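PDB 1WU2: molybdopterin biosynthesis moeA protein from Pyrococcus horikoshii, which probably takes part in molybdenum cofactor biosynthesis, as MoeA proteins do when they insert molybdenum into molybdopterin. Local coordinates for residues 39-44 / 178-183; 59-64 / 115-120; 299-304 / 367-372; 334-339 / 355-360. All coordinates share one frame; numbering follows the deposited sequence.

How the contacts relate
The four contacts are spread over an elongated chain. Contact 2 lies at one far end, in the N-terminal MoeA region, and is nested inside the long loop closed by contact 1; their centres are about 45 Å apart. Contact 1 sits nearest the centre of the chain. Contact 3 joins the probable molybdopterin-binding domain to the C-terminal region, domain IV, and contact 4 lies within that C-terminal region. These two are neighbours, with centres about 15 Å apart: Ser372 of contact 3 packs on Ile358 and Ser368 on Lys360 of contact 4. Contacts 2 and 3 lie on opposite sides of the chain's centre, about 64 Å from centre to centre.

Contact 1: 39-44 / 178-183; sequences VLAEDI and PVKVKP
Val179 lays its branched side chain against the carbonyl of Val39, with CB 3.2 Å from Val39 O. That same oxygen takes the hydrogen bond from Lys180 N at 2.9 Å, the donor lying almost in line with the C=O bond. Two residues on, Ala41 N gives a nearly straight bond to Pro178 O, reached from above the carbonyl plane. Leu40 thus forms a single bridge with Val179. The CD2 methyl of Leu40 comes within 3.5 Å of Pro178 O, because CG of Leu40 stands beside the backbone N, chi1 -82°. Ala41 points its methyl at the Val179-Lys180 peptide. Glu42 crosses the Pro178 ring at about a right angle, and its OE2 meets Pro178 CG at 3.5 Å. The Lys180 chain bends at chi2 and runs past Ala41. Its NZ reaches a water that also binds Ala41 O, and is held beyond by a salt bridge to Glu23 and a hydrogen bond to Ile24 O. The loop carrying Val39 to Glu42 is thereby tied to strand 176-180, which pairs antiparallel with strand 27-31, while Val319 of helix 300-319 packs on Val39 and Lys180.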
loop_
_atom_site.group_PDB
_atom_site.type_symbol
_atom_site.label_atom_id
_atom_site.label_comp_id
_atom_site.label_asym_id
_atom_site.label_seq_id
_atom_site.Cartn_x
_atom_site.Cartn_y
_atom_site.Cartn_z
ATOM N N VAL A 39 -5.758 7.453 -9.843
ATOM C CA VAL A 39 -6.557 6.459 -10.550
ATOM C C VAL A 39 -6.826 6.910 -11.976
ATOM O O VAL A 39 -7.420 7.960 -12.189
ATOM C CB VAL A 39 -7.901 6.228 -9.840
ATOM C CG1 VAL A 39 -8.676 5.082 -10.504
ATOM C CG2 VAL A 39 -7.675 5.954 -8.361
ATOM N N LEU A 40 -6.400 6.103 -12.943
ATOM C CA LEU A 40 -6.595 6.404 -14.359
ATOM C C LEU A 40 -8.070 6.540 -14.725
ATOM O O LEU A 40 -8.880 5.671 -14.400
ATOM C CB LEU A 40 -5.966 5.314 -15.230
ATOM C CG LEU A 40 -4.464 5.407 -15.490
ATOM C CD1 LEU A 40 -4.042 4.245 -16.375
ATOM C CD2 LEU A 40 -4.101 6.737 -16.143
ATOM N N ALA A 41 -8.398 7.630 -15.416
ATOM C CA ALA A 41 -9.765 7.905 -15.857
ATOM C C ALA A 41 -10.180 7.031 -17.036
ATOM O O ALA A 41 -11.370 6.780 -17.234
ATOM C CB ALA A 41 -9.907 9.368 -16.233
ATOM N N GLU A 42 -9.202 6.586 -17.820
ATOM C CA GLU A 42 -9.467 5.808 -19.030
ATOM C C GLU A 42 -8.314 4.866 -19.382
ATOM O O GLU A 42 -7.233 4.942 -18.798
ATOM C CB GLU A 42 -9.729 6.756 -20.209
ATOM C CG GLU A 42 -8.574 7.707 -20.516
ATOM C CD GLU A 42 -8.895 8.706 -21.619
ATOM O OE1 GLU A 42 -9.498 8.300 -22.643
ATOM O OE2 GLU A 42 -8.537 9.897 -21.467
ATOM N N ASP A 43 -8.564 3.979 -20.341
ATOM C CA ASP A 43 -7.511 3.168 -20.945
ATOM C C ASP A 43 -6.462 4.080 -21.588
ATOM O O ASP A 43 -6.800 5.113 -22.172
ATOM C CB ASP A 43 -8.089 2.243 -22.027
ATOM C CG ASP A 43 -8.900 1.078 -21.458
ATOM O OD1 ASP A 43 -8.792 0.756 -20.255
ATOM O OD2 ASP A 43 -9.674 0.413 -22.168
ATOM N N ILE A 44 -5.196 3.691 -21.469
ATOM C CA ILE A 44 -4.084 4.374 -22.118
ATOM C C ILE A 44 -3.648 3.503 -23.288
ATOM O O ILE A 44 -3.230 2.365 -23.095
ATOM C CB ILE A 44 -2.914 4.572 -21.124
ATOM C CG1 ILE A 44 -3.364 5.381 -19.902
ATOM C CG2 ILE A 44 -1.731 5.251 -21.804
ATOM C CD1 ILE A 44 -3.832 6.789 -20.211
ATOM N N PRO A 178 -4.399 11.646 -17.757
ATOM C CA PRO A 178 -5.762 11.833 -17.245
ATOM C C PRO A 178 -6.113 10.871 -16.105
ATOM O O PRO A 178 -6.020 9.658 -16.271
ATOM C CB PRO A 178 -6.644 11.567 -18.472
ATOM C CG PRO A 178 -5.815 10.735 -19.383
ATOM C CD PRO A 178 -4.394 11.102 -19.128
ATOM N N VAL A 179 -6.502 11.432 -14.963
ATOM C CA VAL A 179 -6.929 10.664 -13.796
ATOM C C VAL A 179 -8.238 11.226 -13.242
ATOM O O VAL A 179 -8.601 12.366 -13.523
ATOM C CB VAL A 179 -5.852 10.671 -12.681
ATOM C CG1 VAL A 179 -4.600 9.945 -13.140
ATOM C CG2 VAL A 179 -5.517 12.097 -12.231
ATOM N N LYS A 180 -8.944 10.425 -12.454
ATOM C CA LYS A 180 -10.178 10.875 -11.822
ATOM C C LYS A 180 -9.882 11.965 -10.792
ATOM O O LYS A 180 -8.857 11.928 -10.105
ATOM C CB LYS A 180 -10.894 9.710 -11.130
ATOM C CG LYS A 180 -11.357 8.602 -12.062
ATOM C CD LYS A 180 -12.655 8.949 -12.762
ATOM C CE LYS A 180 -13.335 7.707 -13.311
ATOM N NZ LYS A 180 -14.590 8.036 -14.037
ATOM N N VAL A 181 -10.786 12.937 -10.707
ATOM C CA VAL A 181 -10.760 13.932 -9.644
ATOM C C VAL A 181 -11.060 13.211 -8.336
ATOM O O VAL A 181 -11.941 12.351 -8.287
ATOM C CB VAL A 181 -11.802 15.053 -9.890
ATOM C CG1 VAL A 181 -12.004 15.912 -8.643
ATOM C CG2 VAL A 181 -11.376 15.921 -11.069
ATOM N N LYS A 182 -10.305 13.550 -7.295
ATOM C CA LYS A 182 -10.481 12.958 -5.976
ATOM C C LYS A 182 -11.840 13.360 -5.423
ATOM O O LYS A 182 -12.142 14.553 -5.359
ATOM C CB LYS A 182 -9.398 13.445 -5.017
ATOM C CG LYS A 182 -7.988 13.076 -5.420
ATOM C CD LYS A 182 -7.022 13.321 -4.274
ATOM C CE LYS A 182 -5.594 12.999 -4.663
ATOM N NZ LYS A 182 -4.687 13.110 -3.489
ATOM N N PRO A 183 -12.662 12.386 -5.028
ATOM C CA PRO A 183 -13.940 12.695 -4.382
ATOM C C PRO A 183 -13.718 13.526 -3.128
ATOM O O PRO A 183 -12.881 13.174 -2.299
ATOM C CB PRO A 183 -14.502 11.315 -4.013
ATOM C CG PRO A 183 -13.798 10.353 -4.890
ATOM C CD PRO A 183 -12.450 10.933 -5.153
HETATM O O HOH W 1 -7.252 10.083 -8.933
HETATM O O HOH W 2 -13.340 8.466 -16.418
#

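Contact 2: 59-64 / 115-120; sequences DGYAIR and AVIMQE
Tyr61 and Ile117 form a hydrogen-bonded pair of an antiparallel beta ladder, in which strand 115-118 is the outermost strand of a six-stranded mixed sheet and strand 60-63 lies next to it. The tight part runs from Gly60 to Ile63. Tyr61 N meets Ile117 O at 3.0 Å in the carbonyl plane, and Ile117 N returns a bond to Tyr61 O. On the face shared by Tyr61, Ile63, Ala115 and Ile117, the Ile117 CG2 methyl sits 3.9 Å from Tyr61 CB. It gets there because CG1 lies anti to the backbone N (chi1 -179°), which leaves CG2 between N and the carbonyl carbon. Ala62 and Val116 share the other face. At Gly60 the backbones come so close that Gly60 CA lies 3.0 Å from Ile117 O, where a side chain would clash. Beyond Gly60 the packing gives way to a polar fringe: Gln119 N bonds Asp59 O on a lone pair, and a water joins that oxygen to Glu120 OE2. The Gln119 chain runs extended beside Asp59, its OE1 held by Lys102, while Asp59 OD2 bonds Thr105. With the Gln119 side chain cut back to an alanine, Lys102 would probably lose this acceptor and the flank of Asp59 CB its cover. Nearby, Gln119 CG approaches Tyr61 CE2 obliquely, at 4.2 Å.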
loop_
_atom_site.group_PDB
_atom_site.type_symbol
_atom_site.label_atom_id
_atom_site.label_comp_id
_atom_site.label_asym_id
_atom_site.label_seq_id
_atom_site.Cartn_x
_atom_site.Cartn_y
_atom_site.Cartn_z
ATOM N N ASP A 59 25.005 -9.542 -31.225
ATOM C CA ASP A 59 25.977 -9.324 -32.296
ATOM C C ASP A 59 26.089 -10.626 -33.065
ATOM O O ASP A 59 26.503 -11.636 -32.499
ATOM C CB ASP A 59 27.359 -8.948 -31.747
ATOM C CG ASP A 59 27.323 -7.749 -30.820
ATOM O OD1 ASP A 59 28.384 -7.397 -30.268
ATOM O OD2 ASP A 59 26.287 -7.103 -30.573
ATOM N N GLY A 60 25.709 -10.619 -34.339
ATOM C CA GLY A 60 25.730 -11.838 -35.127
ATOM C C GLY A 60 25.614 -11.644 -36.625
ATOM O O GLY A 60 26.088 -10.651 -37.156
ATOM N N TYR A 61 24.995 -12.614 -37.296
ATOM C CA TYR A 61 24.788 -12.575 -38.739
ATOM C C TYR A 61 23.309 -12.779 -39.059
ATOM O O TYR A 61 22.722 -13.791 -38.683
ATOM C CB TYR A 61 25.620 -13.662 -39.421
ATOM C CG TYR A 61 27.110 -13.471 -39.260
ATOM C CD1 TYR A 61 27.820 -12.630 -40.111
ATOM C CD2 TYR A 61 27.808 -14.125 -38.250
ATOM C CE1 TYR A 61 29.188 -12.446 -39.962
ATOM C CE2 TYR A 61 29.173 -13.949 -38.093
ATOM C CZ TYR A 61 29.859 -13.109 -38.952
ATOM O OH TYR A 61 31.214 -12.931 -38.799
ATOM N N ALA A 62 22.712 -11.812 -39.750
ATOM C CA ALA A 62 21.323 -11.909 -40.174
ATOM C C ALA A 62 21.204 -12.877 -41.352
ATOM O O ALA A 62 21.681 -12.594 -42.447
ATOM C CB ALA A 62 20.794 -10.533 -40.551
ATOM N N ILE A 63 20.573 -14.024 -41.111
ATOM C CA ILE A 63 20.450 -15.079 -42.113
ATOM C C ILE A 63 18.987 -15.398 -42.387
ATOM O O ILE A 63 18.088 -14.750 -41.851
ATOM C CB ILE A 63 21.186 -16.355 -41.631
ATOM C CG1 ILE A 63 20.550 -16.901 -40.346
ATOM C CG2 ILE A 63 22.663 -16.059 -41.406
ATOM C CD1 ILE A 63 20.913 -18.339 -40.047
ATOM N N ARG A 64 18.764 -16.396 -43.236
ATOM C CA ARG A 64 17.453 -17.004 -43.391
ATOM C C ARG A 64 17.439 -18.241 -42.509
ATOM O O ARG A 64 18.322 -19.091 -42.622
ATOM C CB ARG A 64 17.202 -17.412 -44.843
ATOM C CG ARG A 64 17.554 -16.355 -45.879
ATOM C CD ARG A 64 16.461 -15.338 -46.087
ATOM N NE ARG A 64 15.338 -15.905 -46.838
ATOM C CZ ARG A 64 15.033 -15.618 -48.105
ATOM N NH1 ARG A 64 15.755 -14.751 -48.810
ATOM N NH2 ARG A 64 13.987 -16.204 -48.674
ATOM N N ALA A 115 16.164 -14.070 -39.156
ATOM C CA ALA A 115 16.855 -14.593 -37.976
ATOM C C ALA A 115 18.273 -14.039 -37.841
ATOM O O ALA A 115 18.837 -13.508 -38.794
ATOM C CB ALA A 115 16.888 -16.115 -38.019
ATOM N N VAL A 116 18.835 -14.165 -36.642
ATOM C CA VAL A 116 20.218 -13.780 -36.373
ATOM C C VAL A 116 20.912 -14.864 -35.541
ATOM O O VAL A 116 20.373 -15.334 -34.540
ATOM C CB VAL A 116 20.311 -12.419 -35.640
ATOM C CG1 VAL A 116 21.769 -12.023 -35.415
ATOM C CG2 VAL A 116 19.587 -11.326 -36.428
ATOM N N ILE A 117 22.108 -15.253 -35.977
ATOM C CA ILE A 117 22.917 -16.258 -35.288
ATOM C C ILE A 117 24.068 -15.567 -34.568
ATOM O O ILE A 117 24.728 -14.702 -35.133
ATOM C CB ILE A 117 23.450 -17.338 -36.284
ATOM C CG1 ILE A 117 24.274 -18.408 -35.551
ATOM C CG2 ILE A 117 24.304 -16.714 -37.407
ATOM C CD1 ILE A 117 23.489 -19.631 -35.158
HETATM N N MSE A 118 24.302 -15.959 -33.319
HETATM C CA MSE A 118 25.390 -15.399 -32.519
HETATM C C MSE A 118 26.733 -15.590 -33.215
HETATM O O MSE A 118 26.979 -16.625 -33.838
HETATM C CB MSE A 118 25.436 -16.070 -31.150
HETATM C CG MSE A 118 24.204 -15.839 -30.305
HETATM SE SE MSE A 118 24.448 -16.546 -28.525
HETATM C CE MSE A 118 25.565 -15.136 -27.800
ATOM N N GLN A 119 27.588 -14.575 -33.107
ATOM C CA GLN A 119 28.922 -14.577 -33.715
ATOM C C GLN A 119 29.719 -15.829 -33.368
ATOM O O GLN A 119 30.312 -16.472 -34.233
ATOM C CB GLN A 119 29.716 -13.364 -33.215
ATOM C CG GLN A 119 30.000 -12.312 -34.263
ATOM C CD GLN A 119 30.388 -10.979 -33.648
ATOM O OE1 GLN A 119 30.112 -9.928 -34.218
ATOM N NE2 GLN A 119 31.024 -11.021 -32.481
ATOM N N GLU A 120 29.728 -16.144 -32.078
ATOM C CA GLU A 120 30.559 -17.216 -31.526
ATOM C C GLU A 120 30.080 -18.623 -31.901
ATOM O O GLU A 120 30.851 -19.579 -31.825
ATOM C CB GLU A 120 30.672 -17.093 -29.992
ATOM C CG GLU A 120 29.513 -16.379 -29.291
ATOM C CD GLU A 120 29.749 -14.887 -29.084
ATOM O OE1 GLU A 120 30.857 -14.395 -29.383
ATOM O OE2 GLU A 120 28.816 -14.201 -28.616
HETATM O O HOH W 3 27.153 -12.748 -30.035
#

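Contact 3: 299-304 / 367-372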
loop_
_atom_site.group_PDB
_atom_site.type_symbol
_atom_site.label_atom_id
_atom_site.label_comp_id
_atom_site.label_asym_id
_atom_site.label_seq_id
_atom_site.Cartn_x
_atom_site.Cartn_y
_atom_site.Cartn_z
ATOM N N TYR A 299 -16.367 6.100 18.284
ATOM C CA TYR A 299 -15.241 5.436 18.937
ATOM C C TYR A 299 -14.273 4.897 17.878
ATOM O O TYR A 299 -14.700 4.210 16.956
ATOM C CB TYR A 299 -15.741 4.344 19.889
ATOM C CG TYR A 299 -16.240 4.926 21.201
ATOM C CD1 TYR A 299 -17.539 4.686 21.651
ATOM C CD2 TYR A 299 -15.421 5.757 21.974
ATOM C CE1 TYR A 299 -18.002 5.243 22.847
ATOM C CE2 TYR A 299 -15.872 6.313 23.162
ATOM C CZ TYR A 299 -17.160 6.055 23.594
ATOM O OH TYR A 299 -17.596 6.611 24.773
ATOM N N PRO A 300 -12.984 5.232 17.995
ATOM C CA PRO A 300 -11.995 4.955 16.942
ATOM C C PRO A 300 -12.013 3.544 16.356
ATOM O O PRO A 300 -11.980 3.406 15.137
ATOM C CB PRO A 300 -10.660 5.214 17.646
ATOM C CG PRO A 300 -10.971 6.221 18.677
ATOM C CD PRO A 300 -12.362 5.917 19.145
ATOM N N VAL A 301 -12.070 2.521 17.199
ATOM C CA VAL A 301 -12.073 1.140 16.712
ATOM C C VAL A 301 -13.300 0.892 15.833
ATOM O O VAL A 301 -13.203 0.266 14.781
ATOM C CB VAL A 301 -12.043 0.115 17.871
ATOM C CG1 VAL A 301 -12.148 -1.311 17.335
ATOM C CG2 VAL A 301 -10.772 0.282 18.703
ATOM N N SER A 302 -14.444 1.396 16.279
ATOM C CA SER A 302 -15.703 1.253 15.549
ATOM C C SER A 302 -15.773 2.061 14.242
ATOM O O SER A 302 -16.379 1.613 13.274
ATOM C CB SER A 302 -16.864 1.631 16.470
ATOM O OG SER A 302 -18.113 1.459 15.829
ATOM N N VAL A 303 -15.169 3.247 14.217
ATOM C CA VAL A 303 -15.097 4.058 12.997
ATOM C C VAL A 303 -14.220 3.382 11.942
ATOM O O VAL A 303 -14.515 3.458 10.753
ATOM C CB VAL A 303 -14.540 5.480 13.287
ATOM C CG1 VAL A 303 -14.175 6.215 11.993
ATOM C CG2 VAL A 303 -15.541 6.283 14.078
ATOM N N PHE A 304 -13.148 2.731 12.387
ATOM C CA PHE A 304 -12.196 2.063 11.500
ATOM C C PHE A 304 -12.857 0.902 10.766
ATOM O O PHE A 304 -12.693 0.751 9.559
ATOM C CB PHE A 304 -11.001 1.559 12.311
ATOM C CG PHE A 304 -9.904 0.941 11.480
ATOM C CD1 PHE A 304 -8.918 1.735 10.905
ATOM C CD2 PHE A 304 -9.839 -0.437 11.305
ATOM C CE1 PHE A 304 -7.898 1.170 10.153
ATOM C CE2 PHE A 304 -8.824 -1.009 10.555
ATOM C CZ PHE A 304 -7.850 -0.206 9.976
ATOM N N SER A 367 -5.503 1.333 20.810
ATOM C CA SER A 367 -4.252 0.561 20.753
ATOM C C SER A 367 -4.352 -0.768 19.993
ATOM O O SER A 367 -3.346 -1.256 19.484
ATOM C CB SER A 367 -3.696 0.297 22.156
ATOM O OG SER A 367 -4.600 -0.467 22.933
ATOM N N SER A 368 -5.546 -1.355 19.932
ATOM C CA SER A 368 -5.767 -2.586 19.169
ATOM C C SER A 368 -5.651 -2.341 17.660
ATOM O O SER A 368 -5.201 -3.214 16.916
ATOM C CB SER A 368 -7.127 -3.200 19.513
ATOM O OG SER A 368 -8.191 -2.345 19.134
ATOM N N LEU A 369 -6.067 -1.152 17.221
ATOM C CA LEU A 369 -5.823 -0.682 15.854
ATOM C C LEU A 369 -4.327 -0.560 15.533
ATOM O O LEU A 369 -3.904 -0.851 14.411
ATOM C CB LEU A 369 -6.493 0.681 15.627
ATOM C CG LEU A 369 -7.797 0.733 14.833
ATOM C CD1 LEU A 369 -8.764 -0.364 15.245
ATOM C CD2 LEU A 369 -8.430 2.107 15.010
ATOM N N LEU A 370 -3.541 -0.108 16.508
ATOM C CA LEU A 370 -2.096 0.041 16.336
ATOM C C LEU A 370 -1.385 -1.310 16.222
ATOM O O LEU A 370 -0.448 -1.462 15.435
ATOM C CB LEU A 370 -1.490 0.847 17.495
ATOM C CG LEU A 370 -1.322 2.355 17.288
ATOM C CD1 LEU A 370 -2.590 2.991 16.740
ATOM C CD2 LEU A 370 -0.913 3.015 18.597
ATOM N N ALA A 371 -1.838 -2.287 17.003
ATOM C CA ALA A 371 -1.190 -3.596 17.072
ATOM C C ALA A 371 -1.618 -4.531 15.941
ATOM O O ALA A 371 -1.072 -5.628 15.812
ATOM C CB ALA A 371 -1.471 -4.250 18.428
ATOM N N SER A 372 -2.583 -4.100 15.128
ATOM C CA SER A 372 -3.130 -4.931 14.055
ATOM C C SER A 372 -2.605 -4.538 12.675
ATOM O O SER A 372 -2.179 -3.407 12.449
ATOM C CB SER A 372 -4.661 -4.881 14.060
ATOM O OG SER A 372 -5.139 -3.560 13.906
#
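Residues 300-304, the opening turn of helix 300-319, and the short helix 367-371 run at 51° to each other, their segment axes 10.0 Å apart, and their backbones come nearest at Val301 and Leu369, 6.6 Å between CA atoms. Leu369 fills this gap. Its two methyls divide the work: CD1 rests on Val301 CA at 3.9 Å, close to both valine methyls, while CD2 reaches Phe304 CB and Pro300 O, each at 3.8 Å. Between them, CG sits over one face of the Phe304 ring in a CH-pi contact, 4.3 Å from the centroid and offset toward the rim. The ring is presented this way because CG of Phe304 lies anti to its own N, chi1 -176°, and the leucine and phenylalanine side chains slide past each other in opposite directions. A smaller touch comes from Val301 CG2, 3.7 Å from Ser368 OG. This is a helix-to-helix seam between the probable molybdopterin-binding domain and domain IV, and it is wholly apolar apart from that hydroxyl and the Pro300 carbonyl. Replacing Leu369 with alanine would probably open a gap between the helices and take the CH-pi partner from that face of Phe304. Tyr396 meets the Phe304 ring edge-to-face. The second subunit borders the seam too: Gln164 of that subunit bonds Leu369 O, and its Arg162 bonds Leu370 O and Ser372 O.

Contact 4: 334-339 / 355-360; sequences DDIPSQ and ARVIKK
Asp334 and Lys359 meet at about a right angle and form a salt bridge, with OD2 of Asp334 3.1 Å from Lys359 NZ. The same carboxylate oxygen also receives a weak hydrogen bond from Val357 N, at 3.4 Å, so one atom gathers both partners. Lys359 NZ is gripped a second time by Val357 O at 3.0 Å, tilted from the carbonyl plane; the lysine chain bends at chi2 (-92°) to fold back toward the carbonyl of Val357. Beside this polar group lies an apolar pair: Ile336 CD1 comes to 3.5 Å from Val357 CG2, and CG1 of Ile336 is almost as near. The isoleucine reaches across because its CG1 stands beside the backbone N, chi1 -46°, and the two side chains cross obliquely. The frame is a sheet of domain IV, in which strand 354-357 lies between strands 327-332, parallel to it, and 343-351, antiparallel. Residues 334-339 follow strand 327-332, and 336-337 pair antiparallel with 384-385. Ile348 of strand 343-351 packs on Val357, and Leu376 and Ile378 of strand 374-378 pack on Ile336. Backbone bonds from Ala355 to Ile331 and Gln333 fix the strand that carries Val357 N toward the carboxylate.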
loop_
_atom_site.group_PDB
_atom_site.type_symbol
_atom_site.label_atom_id
_atom_site.label_comp_id
_atom_site.label_asym_id
_atom_site.label_seq_id
_atom_site.Cartn_x
_atom_site.Cartn_y
_atom_site.Cartn_z
ATOM N N ASP A 334 -5.411 -18.525 16.776
ATOM C CA ASP A 334 -6.316 -18.662 17.918
ATOM C C ASP A 334 -7.754 -18.914 17.480
ATOM O O ASP A 334 -8.118 -18.656 16.336
ATOM C CB ASP A 334 -6.272 -17.396 18.783
ATOM C CG ASP A 334 -4.860 -16.860 18.973
ATOM O OD1 ASP A 334 -4.034 -17.558 19.601
ATOM O OD2 ASP A 334 -4.489 -15.753 18.528
ATOM N N ASP A 335 -8.565 -19.414 18.408
ATOM C CA ASP A 335 -9.994 -19.595 18.173
ATOM C C ASP A 335 -10.681 -18.230 18.188
ATOM O O ASP A 335 -10.357 -17.380 19.021
ATOM C CB ASP A 335 -10.625 -20.484 19.256
ATOM C CG ASP A 335 -10.001 -21.872 19.330
ATOM O OD1 ASP A 335 -9.863 -22.407 20.452
ATOM O OD2 ASP A 335 -9.622 -22.507 18.331
ATOM N N ILE A 336 -11.615 -18.026 17.264
ATOM C CA ILE A 336 -12.476 -16.846 17.262
ATOM C C ILE A 336 -13.932 -17.288 17.388
ATOM O O ILE A 336 -14.574 -17.571 16.378
ATOM C CB ILE A 336 -12.308 -16.006 15.966
ATOM C CG1 ILE A 336 -10.834 -15.803 15.624
ATOM C CG2 ILE A 336 -12.992 -14.642 16.130
ATOM C CD1 ILE A 336 -10.604 -15.273 14.223
ATOM N N PRO A 337 -14.460 -17.359 18.608
ATOM C CA PRO A 337 -15.899 -17.578 18.781
ATOM C C PRO A 337 -16.677 -16.376 18.246
ATOM O O PRO A 337 -16.209 -15.244 18.364
ATOM C CB PRO A 337 -16.067 -17.739 20.298
ATOM C CG PRO A 337 -14.846 -17.157 20.906
ATOM C CD PRO A 337 -13.753 -17.254 19.898
ATOM N N SER A 338 -17.837 -16.628 17.651
ATOM C CA SER A 338 -18.582 -15.594 16.941
ATOM C C SER A 338 -20.085 -15.710 17.164
ATOM O O SER A 338 -20.647 -16.806 17.180
ATOM C CB SER A 338 -18.293 -15.664 15.439
ATOM O OG SER A 338 -16.900 -15.618 15.179
ATOM N N GLN A 339 -20.722 -14.556 17.324
ATOM C CA GLN A 339 -22.163 -14.472 17.479
ATOM C C GLN A 339 -22.841 -14.698 16.137
ATOM O O GLN A 339 -22.444 -14.109 15.126
ATOM C CB GLN A 339 -22.543 -13.092 18.021
ATOM C CG GLN A 339 -23.878 -13.038 18.732
ATOM C CD GLN A 339 -24.205 -11.647 19.243
ATOM O OE1 GLN A 339 -23.305 -10.857 19.534
ATOM N NE2 GLN A 339 -25.492 -11.347 19.365
ATOM N N ALA A 355 -2.155 -15.684 11.012
ATOM C CA ALA A 355 -3.052 -14.637 11.501
ATOM C C ALA A 355 -3.249 -14.733 13.018
ATOM O O ALA A 355 -3.973 -15.601 13.503
ATOM C CB ALA A 355 -4.399 -14.733 10.790
ATOM N N ARG A 356 -2.601 -13.832 13.754
ATOM C CA ARG A 356 -2.726 -13.752 15.208
ATOM C C ARG A 356 -3.829 -12.762 15.570
ATOM O O ARG A 356 -3.748 -11.589 15.226
ATOM C CB ARG A 356 -1.399 -13.302 15.827
ATOM C CG ARG A 356 -1.416 -13.174 17.350
ATOM C CD ARG A 356 -0.035 -13.018 17.981
ATOM N NE ARG A 356 0.661 -11.810 17.527
ATOM C CZ ARG A 356 0.386 -10.563 17.927
ATOM N NH1 ARG A 356 -0.582 -10.318 18.805
ATOM N NH2 ARG A 356 1.092 -9.546 17.442
ATOM N N VAL A 357 -4.851 -13.234 16.274
ATOM C CA VAL A 357 -6.000 -12.399 16.610
ATOM C C VAL A 357 -5.684 -11.446 17.765
ATOM O O VAL A 357 -5.260 -11.876 18.840
ATOM C CB VAL A 357 -7.228 -13.264 16.978
ATOM C CG1 VAL A 357 -8.402 -12.399 17.434
ATOM C CG2 VAL A 357 -7.645 -14.122 15.792
ATOM N N ILE A 358 -5.884 -10.153 17.526
ATOM C CA ILE A 358 -5.844 -9.152 18.586
ATOM C C ILE A 358 -7.248 -9.006 19.155
ATOM O O ILE A 358 -8.167 -8.574 18.456
ATOM C CB ILE A 358 -5.341 -7.794 18.051
ATOM C CG1 ILE A 358 -3.938 -7.945 17.464
ATOM C CG2 ILE A 358 -5.321 -6.741 19.160
ATOM C CD1 ILE A 358 -3.922 -7.913 15.981
ATOM N N LYS A 359 -7.407 -9.380 20.420
ATOM C CA LYS A 359 -8.669 -9.183 21.133
ATOM C C LYS A 359 -8.534 -8.003 22.083
ATOM O O LYS A 359 -7.555 -7.899 22.822
ATOM C CB LYS A 359 -9.112 -10.437 21.911
ATOM C CG LYS A 359 -8.003 -11.361 22.411
ATOM C CD LYS A 359 -7.701 -12.453 21.389
ATOM C CE LYS A 359 -6.348 -13.102 21.632
ATOM N NZ LYS A 359 -6.068 -14.186 20.644
ATOM N N LYS A 360 -9.511 -7.102 22.037
ATOM C CA LYS A 360 -9.614 -6.030 23.022
ATOM C C LYS A 360 -11.061 -5.503 23.098
ATOM O O LYS A 360 -12.009 -6.247 22.827
ATOM C CB LYS A 360 -8.585 -4.924 22.724
ATOM C CG LYS A 360 -8.190 -4.070 23.947
ATOM C CD LYS A 360 -6.727 -4.212 24.369
ATOM C CE LYS A 360 -6.238 -2.939 25.071
ATOM N NZ LYS A 360 -5.073 -3.171 25.972
#